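Local coordinates for deacetylase EF_0837 (Enterococcus faecalis, PDB 2ICS), which deacetylates acetyl-(R)-mandelate in vitro with very low efficiency, as a two-zinc member of the amidohydrolase superfamily built on a TIM barrel, at residues 264-269 against 296-301; 255-260 against 349-354. One frame throughout, in Å; residues are numbered along the deposited sequence.

Interaction 1 of 2, residues 264-269 against 296-301; sequences MKAASI and VGYDWP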
HETATM    1  N   MSE A 264      10.563  13.074  10.420  1.00 29.34           N
HETATM    2  CA  MSE A 264      10.461  12.080   9.356  1.00 28.21           C
HETATM    3  C   MSE A 264       9.092  11.397   9.355  1.00 26.38           C
HETATM    4  O   MSE A 264       8.626  10.932  10.392  1.00 24.95           O
HETATM    5  CB  MSE A 264      11.563  11.031   9.530  1.00 30.22           C
HETATM    6  CG  MSE A 264      11.552   9.918   8.491  1.00 33.06           C
HETATM    7 SE   MSE A 264      12.838   8.527   8.921  1.00 41.59          SE
HETATM    8  CE  MSE A 264      14.407   9.260   8.038  1.00 33.51           C
ATOM      9  N   LYS A 265       8.459  11.340   8.184  1.00 26.14           N
ATOM     10  CA  LYS A 265       7.147  10.710   8.026  1.00 25.30           C
ATOM     11  C   LYS A 265       7.168   9.733   6.853  1.00 24.90           C
ATOM     12  O   LYS A 265       7.905   9.934   5.882  1.00 22.21           O
ATOM     13  CB  LYS A 265       6.064  11.765   7.756  1.00 25.17           C
ATOM     14  CG  LYS A 265       5.871  12.777   8.869  1.00 29.21           C
ATOM     15  CD  LYS A 265       4.791  13.802   8.516  1.00 30.85           C
ATOM     16  CE  LYS A 265       4.618  14.808   9.653  1.00 33.43           C
ATOM     17  NZ  LYS A 265       3.577  15.836   9.376  1.00 36.12           N
ATOM     18  N   ALA A 266       6.358   8.679   6.938  1.00 23.21           N
ATOM     19  CA  ALA A 266       6.292   7.713   5.853  1.00 23.06           C
ATOM     20  C   ALA A 266       5.584   8.379   4.672  1.00 22.39           C
ATOM     21  O   ALA A 266       4.678   9.195   4.856  1.00 22.97           O
ATOM     22  CB  ALA A 266       5.528   6.467   6.295  1.00 22.38           C
ATOM     23  N   ALA A 267       6.001   8.035   3.463  1.00 21.50           N
ATOM     24  CA  ALA A 267       5.403   8.599   2.261  1.00 21.97           C
ATOM     25  C   ALA A 267       4.057   7.943   1.984  1.00 23.40           C
ATOM     26  O   ALA A 267       3.127   8.583   1.483  1.00 22.71           O
ATOM     27  CB  ALA A 267       6.335   8.398   1.071  1.00 21.57           C
ATOM     28  N   SER A 268       3.964   6.655   2.299  1.00 20.74           N
ATOM     29  CA  SER A 268       2.734   5.911   2.080  1.00 21.09           C
ATOM     30  C   SER A 268       2.481   4.912   3.200  1.00 21.22           C
ATOM     31  O   SER A 268       3.414   4.351   3.791  1.00 18.52           O
ATOM     32  CB  SER A 268       2.778   5.184   0.727  1.00 21.16           C
ATOM     33  OG  SER A 268       3.950   4.396   0.591  1.00 20.59           O
ATOM     34  N   ILE A 269       1.200   4.702   3.478  1.00 19.68           N
ATOM     35  CA  ILE A 269       0.759   3.794   4.517  1.00 20.03           C
ATOM     36  C   ILE A 269       0.158   2.543   3.887  1.00 20.31           C
ATOM     37  O   ILE A 269      -0.744   2.627   3.054  1.00 21.72           O
ATOM     38  CB  ILE A 269      -0.283   4.495   5.419  1.00 21.33           C
ATOM     39  CG1 ILE A 269       0.386   5.660   6.153  1.00 15.82           C
ATOM     40  CG2 ILE A 269      -0.888   3.514   6.419  1.00 19.21           C
ATOM     41  CD1 ILE A 269      -0.586   6.525   6.909  1.00 19.84           C
ATOM     42  N   VAL A 296       0.213   8.144  16.368  1.00 28.60           N
ATOM     43  CA  VAL A 296       1.637   8.459  16.360  1.00 27.09           C
ATOM     44  C   VAL A 296       1.807   9.976  16.291  1.00 28.57           C
ATOM     45  O   VAL A 296       2.726  10.531  16.888  1.00 28.96           O
ATOM     46  CB  VAL A 296       2.362   7.824  15.137  1.00 27.15           C
ATOM     47  CG1 VAL A 296       3.726   8.484  14.918  1.00 24.36           C
ATOM     48  CG2 VAL A 296       2.550   6.342  15.362  1.00 25.00           C
ATOM     49  N   GLY A 297       0.923  10.643  15.553  1.00 29.67           N
ATOM     50  CA  GLY A 297       1.017  12.088  15.438  1.00 29.07           C
ATOM     51  C   GLY A 297       0.629  12.697  14.100  1.00 28.73           C
ATOM     52  O   GLY A 297       0.460  13.914  14.012  1.00 30.00           O
ATOM     53  N   TYR A 298       0.500  11.882  13.054  1.00 26.88           N
ATOM     54  CA  TYR A 298       0.112  12.405  11.738  1.00 27.22           C
ATOM     55  C   TYR A 298      -1.314  12.964  11.829  1.00 26.44           C
ATOM     56  O   TYR A 298      -2.082  12.545  12.693  1.00 27.24           O
ATOM     57  CB  TYR A 298       0.121  11.286  10.686  1.00 26.02           C
ATOM     58  CG  TYR A 298       1.472  10.674  10.363  1.00 24.82           C
ATOM     59  CD1 TYR A 298       2.532  10.726  11.270  1.00 23.80           C
ATOM     60  CD2 TYR A 298       1.663   9.967   9.172  1.00 24.79           C
ATOM     61  CE1 TYR A 298       3.743  10.083  11.002  1.00 22.01           C
ATOM     62  CE2 TYR A 298       2.870   9.318   8.897  1.00 20.25           C
ATOM     63  CZ  TYR A 298       3.900   9.378   9.817  1.00 20.32           C
ATOM     64  OH  TYR A 298       5.075   8.717   9.565  1.00 20.17           O
ATOM     65  N   ASP A 299      -1.667  13.911  10.961  1.00 27.02           N
ATOM     66  CA  ASP A 299      -3.035  14.444  10.966  1.00 27.63           C
ATOM     67  C   ASP A 299      -3.821  13.736   9.858  1.00 26.33           C
ATOM     68  O   ASP A 299      -3.235  13.235   8.902  1.00 24.08           O
ATOM     69  CB  ASP A 299      -3.065  15.972  10.761  1.00 30.54           C
ATOM     70  CG  ASP A 299      -2.485  16.415   9.419  1.00 34.69           C
ATOM     71  OD1 ASP A 299      -2.798  15.805   8.372  1.00 36.74           O
ATOM     72  OD2 ASP A 299      -1.724  17.404   9.410  1.00 36.77           O
ATOM     73  N   TRP A 300      -5.143  13.693   9.986  1.00 25.29           N
ATOM     74  CA  TRP A 300      -5.967  13.000   9.001  1.00 25.28           C
ATOM     75  C   TRP A 300      -5.756  13.383   7.539  1.00 25.84           C
ATOM     76  O   TRP A 300      -5.729  12.509   6.666  1.00 28.29           O
ATOM     77  CB  TRP A 300      -7.448  13.118   9.378  1.00 25.27           C
ATOM     78  CG  TRP A 300      -7.797  12.266  10.572  1.00 25.80           C
ATOM     79  CD1 TRP A 300      -8.214  12.698  11.798  1.00 26.18           C
ATOM     80  CD2 TRP A 300      -7.699  10.835  10.663  1.00 25.28           C
ATOM     81  NE1 TRP A 300      -8.378  11.626  12.650  1.00 26.37           N
ATOM     82  CE2 TRP A 300      -8.068  10.472  11.979  1.00 24.60           C
ATOM     83  CE3 TRP A 300      -7.332   9.825   9.761  1.00 24.63           C
ATOM     84  CZ2 TRP A 300      -8.081   9.141  12.417  1.00 23.20           C
ATOM     85  CZ3 TRP A 300      -7.344   8.494  10.199  1.00 22.45           C
ATOM     86  CH2 TRP A 300      -7.716   8.170  11.516  1.00 22.76           C
ATOM     87  N   PRO A 301      -5.613  14.685   7.241  1.00 23.85           N
ATOM     88  CA  PRO A 301      -5.406  15.074   5.840  1.00 23.58           C
ATOM     89  C   PRO A 301      -4.190  14.399   5.195  1.00 23.24           C
ATOM     90  O   PRO A 301      -4.277  13.887   4.082  1.00 25.09           O
ATOM     91  CB  PRO A 301      -5.252  16.593   5.919  1.00 22.21           C
ATOM     92  CG  PRO A 301      -6.152  16.951   7.089  1.00 24.29           C
ATOM     93  CD  PRO A 301      -5.818  15.870   8.097  1.00 23.50           C
TER
HETATM   94  O   HOH W   1       6.904   9.210  11.478  1.00 15.85           O
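In the TIM-barrel part of the fold, the segment after helix 253-261, which continues into Ala-267 and Ser-268 with their backbone bonds to Phe-242 of strand 241-243, is met at Lys-265 and Ala-266 by Tyr-298 from the turn between helices 286-296 and 300-305. The tyrosine hydroxyl accepts from the backbone: Ala-266 N approaches obliquely to the ring and donates to Tyr-298 OH over 2.9 Å in a nearly straight bond (162°). The hydroxyl in turn donates to a water 2.7 Å from Tyr-298 OH. This water lies at the ring's edge, in its plane, and donates a hydrogen bond to Met-264 O, also at 2.7 Å. One hydroxyl thus serves, directly and through water, a backbone N-H and a carbonyl two residues apart, and both bonds fix where the ring ends. Over one face passes Lys-265, running opposite to the tyrosine, with its CG 4.0 Å from Tyr-298 CE1. With CG anti to its carbonyl carbon (chi1 -62°) and the chain extended beyond, the lysine carries its ammonium on to a salt bridge with Glu-302; any cation-pi attraction is weak. Leu-293 of helix 286-296 and Phe-213 also pack on the tyrosine, while Ala-266 rests on Ile-244 just beyond strand 241-243.

Interaction 2 of 2, residues 255-260 against 349-354; sequences VAETAL and LTRVAK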
ATOM      1  N   VAL A 255       9.536   3.413  16.860  1.00 27.32           N
ATOM      2  CA  VAL A 255      10.303   3.832  15.697  1.00 25.61           C
ATOM      3  C   VAL A 255       9.598   4.953  14.927  1.00 26.61           C
ATOM      4  O   VAL A 255      10.224   5.948  14.549  1.00 25.15           O
ATOM      5  CB  VAL A 255      10.564   2.634  14.761  1.00 25.47           C
ATOM      6  CG1 VAL A 255      11.293   3.094  13.508  1.00 21.54           C
ATOM      7  CG2 VAL A 255      11.393   1.579  15.498  1.00 26.38           C
ATOM      8  N   ALA A 256       8.298   4.783  14.702  1.00 25.57           N
ATOM      9  CA  ALA A 256       7.494   5.772  13.985  1.00 25.46           C
ATOM     10  C   ALA A 256       7.427   7.082  14.757  1.00 25.20           C
ATOM     11  O   ALA A 256       7.488   8.168  14.168  1.00 25.53           O
ATOM     12  CB  ALA A 256       6.073   5.229  13.753  1.00 21.05           C
ATOM     13  N   GLU A 257       7.295   6.978  16.076  1.00 25.66           N
ATOM     14  CA  GLU A 257       7.219   8.155  16.928  1.00 25.67           C
ATOM     15  C   GLU A 257       8.557   8.870  16.942  1.00 26.13           C
ATOM     16  O   GLU A 257       8.611  10.095  16.848  1.00 25.65           O
ATOM     17  CB  GLU A 257       6.810   7.761  18.350  1.00 26.21           C
ATOM     18  CG  GLU A 257       5.422   7.134  18.427  1.00 28.07           C
ATOM     19  CD  GLU A 257       5.121   6.520  19.781  1.00 30.80           C
ATOM     20  OE1 GLU A 257       6.053   5.977  20.415  1.00 29.54           O
ATOM     21  OE2 GLU A 257       3.944   6.560  20.204  1.00 33.58           O
ATOM     22  N   THR A 258       9.641   8.110  17.055  1.00 27.33           N
ATOM     23  CA  THR A 258      10.967   8.712  17.065  1.00 27.83           C
ATOM     24  C   THR A 258      11.196   9.430  15.748  1.00 28.12           C
ATOM     25  O   THR A 258      11.663  10.569  15.725  1.00 30.95           O
ATOM     26  CB  THR A 258      12.065   7.656  17.261  1.00 27.90           C
ATOM     27  OG1 THR A 258      11.908   7.047  18.544  1.00 29.15           O
ATOM     28  CG2 THR A 258      13.445   8.297  17.179  1.00 28.32           C
ATOM     29  N   ALA A 259      10.855   8.769  14.647  1.00 27.80           N
ATOM     30  CA  ALA A 259      11.025   9.368  13.329  1.00 27.40           C
ATOM     31  C   ALA A 259      10.262  10.687  13.223  1.00 28.04           C
ATOM     32  O   ALA A 259      10.799  11.682  12.730  1.00 30.98           O
ATOM     33  CB  ALA A 259      10.562   8.395  12.244  1.00 25.88           C
ATOM     34  N   LEU A 260       9.016  10.703  13.689  1.00 28.72           N
ATOM     35  CA  LEU A 260       8.210  11.923  13.626  1.00 30.89           C
ATOM     36  C   LEU A 260       8.874  13.053  14.408  1.00 32.60           C
ATOM     37  O   LEU A 260       8.971  14.181  13.919  1.00 33.36           O
ATOM     38  CB  LEU A 260       6.794  11.676  14.169  1.00 29.35           C
ATOM     39  CG  LEU A 260       5.840  12.883  14.149  1.00 29.28           C
ATOM     40  CD1 LEU A 260       5.693  13.414  12.728  1.00 27.24           C
ATOM     41  CD2 LEU A 260       4.482  12.478  14.698  1.00 28.41           C
ATOM     42  N   LEU A 349       3.865  -3.391  21.329  1.00 35.92           N
ATOM     43  CA  LEU A 349       3.711  -2.073  21.938  1.00 35.53           C
ATOM     44  C   LEU A 349       2.245  -1.671  21.777  1.00 36.36           C
ATOM     45  O   LEU A 349       1.648  -1.908  20.727  1.00 37.77           O
ATOM     46  CB  LEU A 349       4.600  -1.041  21.243  1.00 35.16           C
ATOM     47  CG  LEU A 349       6.118  -1.092  21.430  1.00 34.97           C
ATOM     48  CD1 LEU A 349       6.676  -2.405  20.914  1.00 34.51           C
ATOM     49  CD2 LEU A 349       6.738   0.075  20.688  1.00 33.82           C
ATOM     50  N   THR A 350       1.669  -1.058  22.807  1.00 35.98           N
ATOM     51  CA  THR A 350       0.269  -0.651  22.762  1.00 34.96           C
ATOM     52  C   THR A 350       0.078   0.860  22.883  1.00 33.79           C
ATOM     53  O   THR A 350       0.863   1.551  23.532  1.00 31.94           O
ATOM     54  CB  THR A 350      -0.538  -1.348  23.881  1.00 37.91           C
ATOM     55  OG1 THR A 350      -0.531  -2.768  23.666  1.00 40.43           O
ATOM     56  CG2 THR A 350      -1.974  -0.849  23.902  1.00 39.82           C
ATOM     57  N   ARG A 351      -0.972   1.359  22.241  1.00 31.84           N
ATOM     58  CA  ARG A 351      -1.306   2.778  22.264  1.00 32.11           C
ATOM     59  C   ARG A 351      -2.827   2.892  22.232  1.00 33.46           C
ATOM     60  O   ARG A 351      -3.507   2.086  21.599  1.00 32.17           O
ATOM     61  CB  ARG A 351      -0.702   3.495  21.048  1.00 30.36           C
ATOM     62  CG  ARG A 351       0.824   3.438  20.945  1.00 29.69           C
ATOM     63  CD  ARG A 351       1.485   4.210  22.081  1.00 29.55           C
ATOM     64  NE  ARG A 351       2.926   4.377  21.893  1.00 27.43           N
ATOM     65  CZ  ARG A 351       3.844   3.474  22.225  1.00 26.99           C
ATOM     66  NH1 ARG A 351       3.482   2.320  22.768  1.00 27.83           N
ATOM     67  NH2 ARG A 351       5.130   3.731  22.023  1.00 24.82           N
ATOM     68  N   VAL A 352      -3.367   3.884  22.924  1.00 35.77           N
ATOM     69  CA  VAL A 352      -4.811   4.064  22.941  1.00 37.24           C
ATOM     70  C   VAL A 352      -5.203   5.171  21.973  1.00 37.55           C
ATOM     71  O   VAL A 352      -4.877   6.335  22.189  1.00 39.29           O
ATOM     72  CB  VAL A 352      -5.310   4.408  24.362  1.00 37.55           C
ATOM     73  CG1 VAL A 352      -6.820   4.595  24.358  1.00 40.17           C
ATOM     74  CG2 VAL A 352      -4.928   3.297  25.321  1.00 38.41           C
ATOM     75  N   ALA A 353      -5.886   4.800  20.894  1.00 37.92           N
ATOM     76  CA  ALA A 353      -6.318   5.774  19.899  1.00 38.23           C
ATOM     77  C   ALA A 353      -7.562   6.498  20.387  1.00 38.53           C
ATOM     78  O   ALA A 353      -8.404   5.911  21.066  1.00 37.99           O
ATOM     79  CB  ALA A 353      -6.609   5.084  18.577  1.00 37.50           C
ATOM     80  N   LYS A 354      -7.670   7.775  20.040  1.00 39.43           N
ATOM     81  CA  LYS A 354      -8.816   8.579  20.438  1.00 40.31           C
ATOM     82  C   LYS A 354      -9.765   8.780  19.262  1.00 39.05           C
ATOM     83  O   LYS A 354     -10.905   9.208  19.448  1.00 38.51           O
ATOM     84  CB  LYS A 354      -8.357   9.949  20.940  1.00 44.21           C
ATOM     85  CG  LYS A 354      -7.428   9.918  22.145  1.00 48.68           C
ATOM     86  CD  LYS A 354      -6.951  11.329  22.485  1.00 53.04           C
ATOM     87  CE  LYS A 354      -6.101  11.346  23.746  1.00 55.44           C
ATOM     88  NZ  LYS A 354      -6.868  10.868  24.933  1.00 57.70           N
TER
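Glu-257 and Arg-351 form a side-on, bidentate salt bridge that joins a helix of the TIM barrel, 253-261, to strand 350-364, which pairs antiparallel with strand 331-344. The arginine uses its NE and one terminal nitrogen, each for a different carboxylate oxygen. Arg-351 NH2 lies 2.9 Å from Glu-257 OE1, with the N-H pointing almost straight at the oxygen (164°), and Arg-351 NE is likewise 2.9 Å from Glu-257 OE2. Both oxygens are met on their syn side and sit close to the guanidinium plane, but the carboxylate is twisted, its plane turned 39° from that of the guanidinium. The two bonds together restrict rotation of either group.

The side chains approach from opposite directions. Glu-257 extends beyond CG away from its helix, whereas the arginine chain is bent at its second torsion (chi2 -66°), turning the guanidinium so that NH1 faces Thr-350 O while NE and NH2 face the glutamate. Around the pair, Val-296 of helix 286-296 packs on the glutamate, and Val-295 of the same helix and Phe-253 pack on the arginine. Backbone bonds between Arg-351 and Leu-343 hold the strand in its sheet. The bridge lies near the surface, away from the zinc site. The bend also brings the remaining terminal nitrogen to the preceding residue: Arg-351 NH1 donates to Thr-350 O over 2.8 Å, approaching from above the carbonyl plane while the oxygen stays in the plane of the guanidinium.

Overall arrangement
The two interactions are nested along the chain: 255-260 comes first, then 264-269 and 296-301, and 349-354 closes the outer loop. Their centres lie 11 Å apart on the same side of the chain's centre, interaction 1 buried and interaction 2 nearer the surface. They share helix 253-261, which carries one half of interaction 2 and leads directly into 264-269. At this junction Met-264 N lies 2.7 Å from Ala-259 O, a probable hydrogen bond, and Leu-260 packs against Lys-265, Val-296 and Gly-297. Helix 286-296 borders both. Interaction 1 joins the segment after helix 253-261 to the turn between helices 286-296 and 300-305, and interaction 2 joins the helix itself to strand 350-364.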